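Local coordinates for protein lipase, class 3 (Penicillium roqueforti FM164, PDB 6L7N) that probably hydrolyses ester bonds in lipids such as triacylglycerols, as a fungal class 3 lipase of the alpha/beta-hydrolase clan, at residues A172-R177 against E259-Y264; N10-W15 against Y194-T199; Y220-P225 against W263-T268. All coordinates share one frame; numbering follows the deposited sequence.

The three contacts lie one each on three successive strands of one mixed sheet: 169-173 in contact 1, 193-198 in contact 2 and 219-222 in contact 3. Contacts 1 and 3 share the loop that carries Trp263 and Tyr264, whereas contact 2 brings in helix 6-22. Each is buried, but contact 1 is made by buried residues alone, while contacts 2 and 3 each include one partly exposed aromatic residue, Tyr194 and Phe265. The chemistry shifts accordingly. Contact 1 sets a methyl against a tyrosine and a probable catalytic histidine, contact 2 is chiefly ring against ring, and contact 3 sets an aliphatic tip against two aromatic side chains.

Contact 1: residues A172-R177 against E259-Y264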
loop_
_atom_site.group_PDB
_atom_site.type_symbol
_atom_site.label_atom_id
_atom_site.label_comp_id
_atom_site.label_asym_id
_atom_site.label_seq_id
_atom_site.Cartn_x
_atom_site.Cartn_y
_atom_site.Cartn_z
ATOM N N ALA A 172 0.290 -2.886 2.577
ATOM C CA ALA A 172 1.195 -2.197 1.665
ATOM C C ALA A 172 1.830 -3.254 0.769
ATOM O O ALA A 172 2.787 -3.922 1.171
ATOM C CB ALA A 172 2.239 -1.395 2.441
ATOM N N TYR A 173 1.283 -3.435 -0.430
ATOM C CA TYR A 173 1.774 -4.462 -1.336
ATOM C C TYR A 173 2.860 -3.870 -2.222
ATOM O O TYR A 173 2.642 -2.844 -2.873
ATOM C CB TYR A 173 0.629 -5.023 -2.184
ATOM C CG TYR A 173 -0.455 -5.664 -1.340
ATOM C CD1 TYR A 173 -1.451 -4.898 -0.758
ATOM C CD2 TYR A 173 -0.454 -7.033 -1.112
ATOM C CE1 TYR A 173 -2.447 -5.495 0.044
ATOM C CE2 TYR A 173 -1.432 -7.637 -0.330
ATOM C CZ TYR A 173 -2.423 -6.864 0.248
ATOM O OH TYR A 173 -3.402 -7.473 1.035
ATOM N N ALA A 174 4.031 -4.513 -2.232
ATOM C CA ALA A 174 5.131 -4.144 -3.118
ATOM C C ALA A 174 5.659 -2.744 -2.824
ATOM O O ALA A 174 6.079 -2.025 -3.735
ATOM C CB ALA A 174 4.722 -4.257 -4.589
ATOM N N SER A 175 5.646 -2.350 -1.560
ATOM C CA SER A 175 5.973 -0.976 -1.199
ATOM C C SER A 175 7.478 -0.725 -1.284
ATOM O O SER A 175 8.267 -1.564 -0.852
ATOM C CB SER A 175 5.512 -0.671 0.228
ATOM O OG SER A 175 5.969 0.618 0.625
ATOM N N PRO A 176 7.889 0.441 -1.786
ATOM C CA PRO A 176 9.261 0.914 -1.556
ATOM C C PRO A 176 9.486 1.147 -0.069
ATOM O O PRO A 176 8.549 1.173 0.728
ATOM C CB PRO A 176 9.327 2.236 -2.331
ATOM C CG PRO A 176 8.089 2.276 -3.205
ATOM C CD PRO A 176 7.067 1.414 -2.530
ATOM N N ARG A 177 10.746 1.352 0.312
ATOM C CA ARG A 177 11.012 1.953 1.611
ATOM C C ARG A 177 10.575 3.415 1.585
ATOM O O ARG A 177 10.630 4.086 0.550
ATOM C CB ARG A 177 12.501 1.853 1.967
ATOM C CG ARG A 177 13.009 0.418 2.009
ATOM C CD ARG A 177 14.460 0.356 2.530
ATOM N NE ARG A 177 14.860 -1.032 2.772
ATOM C CZ ARG A 177 15.424 -1.827 1.871
ATOM N NH1 ARG A 177 15.672 -1.394 0.639
ATOM N NH2 ARG A 177 15.746 -3.066 2.200
ATOM N N GLU A 259 8.912 -7.829 -13.856
ATOM C CA GLU A 259 7.610 -8.496 -13.938
ATOM C C GLU A 259 7.121 -8.939 -12.569
ATOM O O GLU A 259 5.909 -8.924 -12.311
ATOM C CB GLU A 259 7.668 -9.696 -14.882
ATOM C CG GLU A 259 8.442 -9.447 -16.161
ATOM C CD GLU A 259 9.797 -10.152 -16.168
ATOM O OE1 GLU A 259 9.993 -11.028 -17.052
ATOM O OE2 GLU A 259 10.648 -9.835 -15.291
ATOM N N ALA A 260 8.043 -9.284 -11.659
ATOM C CA ALA A 260 7.616 -9.753 -10.348
ATOM C C ALA A 260 6.830 -8.694 -9.587
ATOM O O ALA A 260 6.162 -9.022 -8.601
ATOM C CB ALA A 260 8.831 -10.201 -9.532
ATOM N N HIS A 261 6.901 -7.433 -10.021
ATOM C CA HIS A 261 6.223 -6.339 -9.333
ATOM C C HIS A 261 4.719 -6.390 -9.528
ATOM O O HIS A 261 3.965 -5.861 -8.700
ATOM C CB HIS A 261 6.746 -5.002 -9.847
ATOM C CG HIS A 261 6.249 -3.813 -9.079
ATOM N ND1 HIS A 261 6.356 -3.704 -7.708
ATOM C CD2 HIS A 261 5.648 -2.673 -9.497
ATOM C CE1 HIS A 261 5.847 -2.549 -7.316
ATOM N NE2 HIS A 261 5.405 -1.907 -8.380
ATOM N N LYS A 262 4.258 -6.992 -10.613
ATOM C CA LYS A 262 2.835 -6.876 -10.892
ATOM C C LYS A 262 2.012 -7.993 -10.272
ATOM O O LYS A 262 0.783 -7.869 -10.197
ATOM C CB LYS A 262 2.615 -6.799 -12.409
ATOM C CG LYS A 262 3.437 -5.651 -13.016
ATOM C CD LYS A 262 2.601 -4.839 -13.961
ATOM C CE LYS A 262 3.384 -4.163 -15.072
ATOM N NZ LYS A 262 2.466 -3.721 -16.179
ATOM N N TRP A 263 2.655 -9.045 -9.781
ATOM C CA TRP A 263 1.991 -10.283 -9.387
ATOM C C TRP A 263 2.034 -10.428 -7.865
ATOM O O TRP A 263 2.951 -11.023 -7.299
ATOM C CB TRP A 263 2.648 -11.465 -10.104
ATOM C CG TRP A 263 2.359 -11.429 -11.580
ATOM C CD1 TRP A 263 3.198 -11.012 -12.586
ATOM C CD2 TRP A 263 1.120 -11.778 -12.210
ATOM N NE1 TRP A 263 2.559 -11.109 -13.800
ATOM C CE2 TRP A 263 1.285 -11.578 -13.597
ATOM C CE3 TRP A 263 -0.108 -12.254 -11.735
ATOM C CZ2 TRP A 263 0.264 -11.836 -14.514
ATOM C CZ3 TRP A 263 -1.119 -12.512 -12.649
ATOM C CH2 TRP A 263 -0.927 -12.302 -14.021
ATOM N N TYR A 264 1.023 -9.872 -7.206
ATOM C CA TYR A 264 0.864 -9.951 -5.756
ATOM C C TYR A 264 -0.527 -10.526 -5.529
ATOM O O TYR A 264 -1.485 -9.765 -5.381
ATOM C CB TYR A 264 1.042 -8.581 -5.091
ATOM C CG TYR A 264 2.509 -8.183 -4.906
ATOM C CD1 TYR A 264 3.315 -7.889 -5.999
ATOM C CD2 TYR A 264 3.069 -8.107 -3.639
ATOM C CE1 TYR A 264 4.642 -7.531 -5.841
ATOM C CE2 TYR A 264 4.394 -7.753 -3.466
ATOM C CZ TYR A 264 5.179 -7.473 -4.566
ATOM O OH TYR A 264 6.499 -7.117 -4.382
#
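The methyl group of Ala174 sits over one face of the Tyr264 ring in a CH-pi contact. Its CB is 3.7 Å from the centroid of the Tyr264 ring, on a line 29° off the ring normal. The methyl is displaced toward the phenol end, and Ala174 CB comes to 3.2 Å from Tyr264 CZ, which is tight packing. The backbone is drawn in as well, with Ala174 N 3.5 Å from Tyr264 CE2. Alanine suits this place just past strand 169-173 because its side chain is a single small methyl; a longer one would probably collide with the ring.

Looser contacts surround this pair. His261 approaches the same methyl obliquely, CE1 lying 3.4 Å from Ala174 CB. With CG anti to the backbone N (chi1 -172°), the imidazole reaches out from its loop to this spot. Tyr173 adds a more distant touch, its CB 4.2 Å from Tyr264 CD2, which lies near the plane of the Tyr173 ring. The one polar neighbour here is a carbonyl: Ala174 O lies at the edge of the imidazole, in its plane, 3.6 Å from His261 CE1.

Hydrogen bonds tie the polar ends to residues outside the two segments. His261 ND1 bonds to Asp201 OD2 and NE2 to Ser147 OG, an arrangement consistent with a Ser-His-Asp catalytic triad whose serine stands on the nucleophile elbow. Tyr264 OH bonds to the same Asp201 OD2, so this oxygen is gripped twice, and His146 stacks on the imidazole.

The chemistry thus divides in two: polar atoms fix the direction of the imidazole, while an apolar methyl lies against both rings and is likely to limit how far either can shift, without offering a competing hydrogen bond.

Contact 2: residues N10-W15 against Y194-T199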
loop_
_atom_site.group_PDB
_atom_site.type_symbol
_atom_site.label_atom_id
_atom_site.label_comp_id
_atom_site.label_asym_id
_atom_site.label_seq_id
_atom_site.Cartn_x
_atom_site.Cartn_y
_atom_site.Cartn_z
ATOM N N ASN A 10 -6.187 -15.767 3.436
ATOM C CA ASN A 10 -7.446 -15.250 2.910
ATOM C C ASN A 10 -7.505 -13.732 3.043
ATOM O O ASN A 10 -7.871 -13.022 2.093
ATOM C CB ASN A 10 -8.622 -15.903 3.638
ATOM C CG ASN A 10 -8.736 -17.393 3.360
ATOM O OD1 ASN A 10 -8.136 -17.916 2.420
ATOM N ND2 ASN A 10 -9.512 -18.089 4.190
ATOM N N GLN A 11 -7.126 -13.213 4.217
ATOM C CA GLN A 11 -7.092 -11.760 4.391
ATOM C C GLN A 11 -6.135 -11.096 3.403
ATOM O O GLN A 11 -6.460 -10.054 2.806
ATOM C CB GLN A 11 -6.712 -11.415 5.830
ATOM C CG GLN A 11 -7.803 -11.765 6.808
ATOM C CD GLN A 11 -7.367 -11.675 8.245
ATOM O OE1 GLN A 11 -7.387 -10.599 8.847
ATOM N NE2 GLN A 11 -6.959 -12.813 8.811
ATOM N N PHE A 12 -4.950 -11.689 3.215
ATOM C CA PHE A 12 -3.944 -11.064 2.360
ATOM C C PHE A 12 -4.395 -11.061 0.901
ATOM O O PHE A 12 -4.222 -10.056 0.196
ATOM C CB PHE A 12 -2.597 -11.782 2.511
ATOM C CG PHE A 12 -2.056 -11.806 3.929
ATOM C CD1 PHE A 12 -2.482 -10.880 4.881
ATOM C CD2 PHE A 12 -1.121 -12.756 4.299
ATOM C CE1 PHE A 12 -1.981 -10.909 6.183
ATOM C CE2 PHE A 12 -0.605 -12.787 5.609
ATOM C CZ PHE A 12 -1.039 -11.865 6.541
ATOM N N ASP A 13 -4.990 -12.171 0.431
ATOM C CA ASP A 13 -5.564 -12.216 -0.915
ATOM C C ASP A 13 -6.726 -11.262 -1.077
ATOM O O ASP A 13 -7.081 -10.937 -2.215
ATOM C CB ASP A 13 -6.118 -13.593 -1.306
ATOM C CG ASP A 13 -5.202 -14.714 -0.977
ATOM O OD1 ASP A 13 -3.983 -14.485 -0.920
ATOM O OD2 ASP A 13 -5.701 -15.855 -0.845
ATOM N N PHE A 14 -7.383 -10.886 0.020
ATOM C CA PHE A 14 -8.566 -10.043 -0.101
ATOM C C PHE A 14 -8.199 -8.569 -0.228
ATOM O O PHE A 14 -8.635 -7.889 -1.165
ATOM C CB PHE A 14 -9.487 -10.261 1.100
ATOM C CG PHE A 14 -10.629 -9.287 1.175
ATOM C CD1 PHE A 14 -11.633 -9.302 0.223
ATOM C CD2 PHE A 14 -10.702 -8.359 2.196
ATOM C CE1 PHE A 14 -12.685 -8.406 0.293
ATOM C CE2 PHE A 14 -11.747 -7.462 2.265
ATOM C CZ PHE A 14 -12.742 -7.488 1.313
ATOM N N TRP A 15 -7.397 -8.053 0.710
ATOM C CA TRP A 15 -7.212 -6.599 0.747
ATOM C C TRP A 15 -6.454 -6.092 -0.476
ATOM O O TRP A 15 -6.624 -4.931 -0.879
ATOM C CB TRP A 15 -6.515 -6.177 2.041
ATOM C CG TRP A 15 -7.378 -6.420 3.233
ATOM C CD1 TRP A 15 -7.204 -7.376 4.192
ATOM C CD2 TRP A 15 -8.577 -5.708 3.589
ATOM N NE1 TRP A 15 -8.214 -7.302 5.126
ATOM C CE2 TRP A 15 -9.070 -6.290 4.776
ATOM C CE3 TRP A 15 -9.275 -4.638 3.022
ATOM C CZ2 TRP A 15 -10.235 -5.832 5.410
ATOM C CZ3 TRP A 15 -10.436 -4.187 3.651
ATOM C CH2 TRP A 15 -10.897 -4.781 4.832
ATOM N N TYR A 194 0.905 -4.725 7.471
ATOM C CA TYR A 194 1.003 -5.887 6.591
ATOM C C TYR A 194 1.677 -5.444 5.301
ATOM O O TYR A 194 1.037 -4.857 4.427
ATOM C CB TYR A 194 -0.371 -6.483 6.352
ATOM C CG TYR A 194 -0.972 -6.905 7.656
ATOM C CD1 TYR A 194 -0.624 -8.121 8.220
ATOM C CD2 TYR A 194 -1.842 -6.078 8.347
ATOM C CE1 TYR A 194 -1.140 -8.517 9.415
ATOM C CE2 TYR A 194 -2.366 -6.469 9.566
ATOM C CZ TYR A 194 -2.002 -7.695 10.084
ATOM O OH TYR A 194 -2.518 -8.124 11.270
ATOM N N ARG A 195 2.985 -5.686 5.210
ATOM C CA ARG A 195 3.783 -5.244 4.077
ATOM C C ARG A 195 4.253 -6.459 3.303
ATOM O O ARG A 195 4.755 -7.416 3.900
ATOM C CB ARG A 195 4.982 -4.415 4.539
ATOM C CG ARG A 195 5.816 -3.890 3.381
ATOM C CD ARG A 195 7.001 -3.067 3.829
ATOM N NE ARG A 195 7.976 -3.820 4.616
ATOM C CZ ARG A 195 8.917 -4.615 4.110
ATOM N NH1 ARG A 195 9.754 -5.237 4.939
ATOM N NH2 ARG A 195 9.009 -4.804 2.792
ATOM N N PHE A 196 4.124 -6.406 1.982
ATOM C CA PHE A 196 4.361 -7.564 1.140
ATOM C C PHE A 196 5.464 -7.290 0.139
ATOM O O PHE A 196 5.600 -6.172 -0.371
ATOM C CB PHE A 196 3.083 -7.967 0.406
ATOM C CG PHE A 196 1.970 -8.359 1.329
ATOM C CD1 PHE A 196 1.165 -7.393 1.913
ATOM C CD2 PHE A 196 1.740 -9.691 1.629
ATOM C CE1 PHE A 196 0.129 -7.757 2.779
ATOM C CE2 PHE A 196 0.724 -10.051 2.489
ATOM C CZ PHE A 196 -0.086 -9.071 3.060
ATOM N N THR A 197 6.244 -8.328 -0.126
ATOM C CA THR A 197 7.189 -8.348 -1.224
ATOM C C THR A 197 6.955 -9.622 -2.023
ATOM O O THR A 197 6.347 -10.577 -1.540
ATOM C CB THR A 197 8.629 -8.298 -0.712
ATOM O OG1 THR A 197 8.846 -9.442 0.110
ATOM C CG2 THR A 197 8.877 -7.013 0.103
ATOM N N HIS A 198 7.436 -9.638 -3.260
ATOM C CA HIS A 198 7.298 -10.811 -4.114
ATOM C C HIS A 198 8.653 -11.135 -4.707
ATOM O O HIS A 198 9.263 -10.273 -5.348
ATOM C CB HIS A 198 6.274 -10.588 -5.228
ATOM C CG HIS A 198 6.092 -11.782 -6.119
ATOM N ND1 HIS A 198 5.941 -11.680 -7.485
ATOM C CD2 HIS A 198 6.044 -13.106 -5.832
ATOM C CE1 HIS A 198 5.803 -12.888 -8.003
ATOM N NE2 HIS A 198 5.866 -13.773 -7.023
ATOM N N THR A 199 9.117 -12.367 -4.473
ATOM C CA THR A 199 10.373 -12.887 -5.005
ATOM C C THR A 199 11.407 -11.772 -5.099
ATOM O O THR A 199 11.796 -11.219 -4.062
ATOM C CB THR A 199 10.153 -13.598 -6.358
ATOM O OG1 THR A 199 9.458 -12.746 -7.282
ATOM C CG2 THR A 199 9.327 -14.858 -6.151
#
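The carbonyl oxygen of Phe12 accepts a hydrogen bond from the hydroxyl of Tyr173, tying helix 6-22 to the sheet beside the place where the Phe12 ring meets Phe196 and Tyr194. The rest is aromatic packing. Phe196 and Phe12 form a T-shaped pair, the edge of Phe196 turned toward the face of Phe12, with ring centroids 5.0 Å apart and planes at 73°. Phe196 CZ stands above the rim of that face, 3.5 Å from Phe12 CG, and it also lies 3.7 Å from Phe12 CB. Tyr194 meets the ring obliquely, its plane turned 45° from that of Phe12. Here Tyr194 CD1 comes to 3.7 Å from Phe12 CE1.

Two residues apart on strand 193-198, Tyr194 and Phe196 project from the same side of the sheet, both with CG anti to the carbonyl carbon, which carries their rings to the helix. Flat, wide phenylalanine suits this interface, offering a face to Phe196 while its CE1 meets Tyr194 obliquely. With Phe12 cut back to an alanine, the edge of Phe196 would probably lose the face it points at, and a gap would be likely to open beside Tyr194. Such an aromatic cluster, sealing a helix onto a central sheet, fits the layered alpha/beta-hydrolase fold.

Contact 3: residues Y220-P225 against W263-T268; sequences YWITSP and WYFMKT
Ile222, at the end of strand 219-222, reaches with its delta methyl to both Tyr264 and Phe265, joining the sheet of this alpha/beta-hydrolase fold to the irregular segment 263-268. Trp263 opens this part of the loop. Its CB bond points toward the strand, but the indole leads away, taking CG of Lys267 over the rim of one face, so an aromatic surface covers the aliphatic stem of a charged residue.

Tyr264 follows, and its CD2 lies 4.0 Å from Ile222 CD1, approached obliquely on the ring's inner end, far from the hydroxyl. At Phe265 the backbone takes a positive phi of 71° and the chain reverses tightly: Tyr264 N donates to Met266 O at 3.1 Å, and Met266 N returns a weak bond to Tyr264 O, giving a classic gamma turn centred on Phe265. This reversal starts the Phe265 side chain away from the strand, yet the ring, with CG beside the backbone N (chi1 -57°), swings its far end back across Ile222. Phenylalanine has the reach for this, and its ring also packs on Phe12 of helix 6-22.

Met266 turns to that helix as well, touching Val16 and Gln17. Lys267 is the centre of an inverse gamma turn, which bends the chain again before Thr268. Isoleucine suits the strand side because its CG1 branch ends in a methyl that can rest on a ring face. Ile222 CD1 stands over one face of Phe265, 4.2 Å from the ring centroid and 28° off the normal, and equally far, 3.9 Å, from Phe265 CE2 and CZ.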
loop_
_atom_site.group_PDB
_atom_site.type_symbol
_atom_site.label_atom_id
_atom_site.label_comp_id
_atom_site.label_asym_id
_atom_site.label_seq_id
_atom_site.Cartn_x
_atom_site.Cartn_y
_atom_site.Cartn_z
ATOM N N TYR A 220 6.163 -9.774 4.575
ATOM C CA TYR A 220 5.477 -10.962 4.078
ATOM C C TYR A 220 5.982 -11.188 2.661
ATOM O O TYR A 220 5.564 -10.508 1.722
ATOM C CB TYR A 220 3.964 -10.777 4.122
ATOM C CG TYR A 220 3.434 -10.864 5.536
ATOM C CD1 TYR A 220 3.033 -12.086 6.073
ATOM C CD2 TYR A 220 3.375 -9.741 6.347
ATOM C CE1 TYR A 220 2.558 -12.172 7.377
ATOM C CE2 TYR A 220 2.895 -9.822 7.652
ATOM C CZ TYR A 220 2.496 -11.042 8.160
ATOM O OH TYR A 220 2.023 -11.138 9.456
ATOM N N TRP A 221 6.902 -12.130 2.522
ATOM C CA TRP A 221 7.628 -12.378 1.282
ATOM C C TRP A 221 6.957 -13.543 0.564
ATOM O O TRP A 221 7.051 -14.693 1.008
ATOM C CB TRP A 221 9.090 -12.684 1.600
ATOM C CG TRP A 221 9.997 -12.818 0.422
ATOM C CD1 TRP A 221 9.887 -12.197 -0.798
ATOM C CD2 TRP A 221 11.167 -13.637 0.353
ATOM N NE1 TRP A 221 10.935 -12.584 -1.618
ATOM C CE2 TRP A 221 11.732 -13.460 -0.924
ATOM C CE3 TRP A 221 11.799 -14.500 1.262
ATOM C CZ2 TRP A 221 12.894 -14.123 -1.324
ATOM C CZ3 TRP A 221 12.955 -15.152 0.866
ATOM C CH2 TRP A 221 13.494 -14.956 -0.412
ATOM N N ILE A 222 6.265 -13.235 -0.526
ATOM C CA ILE A 222 5.644 -14.232 -1.388
ATOM C C ILE A 222 6.717 -14.806 -2.301
ATOM O O ILE A 222 7.304 -14.084 -3.110
ATOM C CB ILE A 222 4.502 -13.615 -2.203
ATOM C CG1 ILE A 222 3.560 -12.825 -1.287
ATOM C CG2 ILE A 222 3.726 -14.704 -2.942
ATOM C CD1 ILE A 222 2.816 -11.731 -1.992
ATOM N N THR A 223 6.985 -16.101 -2.163
ATOM C CA THR A 223 8.081 -16.737 -2.878
ATOM C C THR A 223 7.627 -17.475 -4.131
ATOM O O THR A 223 8.478 -17.911 -4.916
ATOM C CB THR A 223 8.813 -17.709 -1.947
ATOM O OG1 THR A 223 7.886 -18.694 -1.481
ATOM C CG2 THR A 223 9.370 -16.968 -0.754
ATOM N N SER A 224 6.321 -17.623 -4.335
ATOM C CA SER A 224 5.806 -18.299 -5.511
ATOM C C SER A 224 5.976 -17.421 -6.755
ATOM O O SER A 224 6.051 -16.194 -6.655
ATOM C CB SER A 224 4.336 -18.667 -5.303
ATOM O OG SER A 224 3.582 -17.581 -4.780
ATOM N N PRO A 225 6.044 -18.034 -7.948
ATOM C CA PRO A 225 6.295 -17.257 -9.179
ATOM C C PRO A 225 5.129 -16.391 -9.647
ATOM O O PRO A 225 4.035 -16.428 -9.080
ATOM C CB PRO A 225 6.609 -18.340 -10.228
ATOM C CG PRO A 225 6.810 -19.616 -9.476
ATOM C CD PRO A 225 6.090 -19.490 -8.170
ATOM N N TRP A 263 2.655 -9.045 -9.781
ATOM C CA TRP A 263 1.991 -10.283 -9.387
ATOM C C TRP A 263 2.034 -10.428 -7.865
ATOM O O TRP A 263 2.951 -11.023 -7.299
ATOM C CB TRP A 263 2.648 -11.465 -10.104
ATOM C CG TRP A 263 2.359 -11.429 -11.580
ATOM C CD1 TRP A 263 3.198 -11.012 -12.586
ATOM C CD2 TRP A 263 1.120 -11.778 -12.210
ATOM N NE1 TRP A 263 2.559 -11.109 -13.800
ATOM C CE2 TRP A 263 1.285 -11.578 -13.597
ATOM C CE3 TRP A 263 -0.108 -12.254 -11.735
ATOM C CZ2 TRP A 263 0.264 -11.836 -14.514
ATOM C CZ3 TRP A 263 -1.119 -12.512 -12.649
ATOM C CH2 TRP A 263 -0.927 -12.302 -14.021
ATOM N N TYR A 264 1.023 -9.872 -7.206
ATOM C CA TYR A 264 0.864 -9.951 -5.756
ATOM C C TYR A 264 -0.527 -10.526 -5.529
ATOM O O TYR A 264 -1.485 -9.765 -5.381
ATOM C CB TYR A 264 1.042 -8.581 -5.091
ATOM C CG TYR A 264 2.509 -8.183 -4.906
ATOM C CD1 TYR A 264 3.315 -7.889 -5.999
ATOM C CD2 TYR A 264 3.069 -8.107 -3.639
ATOM C CE1 TYR A 264 4.642 -7.531 -5.841
ATOM C CE2 TYR A 264 4.394 -7.753 -3.466
ATOM C CZ TYR A 264 5.179 -7.473 -4.566
ATOM O OH TYR A 264 6.499 -7.117 -4.382
ATOM N N PHE A 265 -0.609 -11.861 -5.529
ATOM C CA PHE A 265 -1.836 -12.658 -5.473
ATOM C C PHE A 265 -2.611 -12.567 -6.786
ATOM O O PHE A 265 -2.960 -13.599 -7.372
ATOM C CB PHE A 265 -2.712 -12.253 -4.279
ATOM C CG PHE A 265 -2.012 -12.363 -2.958
ATOM C CD1 PHE A 265 -1.752 -13.601 -2.403
ATOM C CD2 PHE A 265 -1.587 -11.229 -2.285
ATOM C CE1 PHE A 265 -1.100 -13.716 -1.183
ATOM C CE2 PHE A 265 -0.919 -11.324 -1.076
ATOM C CZ PHE A 265 -0.677 -12.569 -0.517
ATOM N N MET A 266 -2.903 -11.357 -7.249
ATOM C CA MET A 266 -3.521 -11.127 -8.551
ATOM C C MET A 266 -2.625 -10.231 -9.390
ATOM O O MET A 266 -1.571 -9.769 -8.942
ATOM C CB MET A 266 -4.911 -10.487 -8.424
ATOM C CG MET A 266 -5.937 -11.340 -7.695
ATOM S SD MET A 266 -5.521 -11.489 -5.952
ATOM C CE MET A 266 -7.078 -11.989 -5.239
ATOM N N LYS A 267 -3.056 -9.992 -10.629
ATOM C CA LYS A 267 -2.453 -8.945 -11.444
ATOM C C LYS A 267 -2.953 -7.613 -10.914
ATOM O O LYS A 267 -3.990 -7.115 -11.365
ATOM C CB LYS A 267 -2.821 -9.121 -12.915
ATOM C CG LYS A 267 -1.860 -8.471 -13.868
ATOM C CD LYS A 267 -2.126 -8.967 -15.278
ATOM C CE LYS A 267 -2.257 -7.803 -16.220
ATOM N NZ LYS A 267 -1.370 -6.690 -15.787
ATOM N N THR A 268 -2.226 -7.025 -9.959
ATOM C CA THR A 268 -2.803 -5.924 -9.193
ATOM C C THR A 268 -3.092 -4.710 -10.070
ATOM O O THR A 268 -4.078 -4.002 -9.848
ATOM C CB THR A 268 -1.883 -5.533 -8.033
ATOM O OG1 THR A 268 -0.836 -4.681 -8.515
ATOM C CG2 THR A 268 -1.260 -6.761 -7.400
#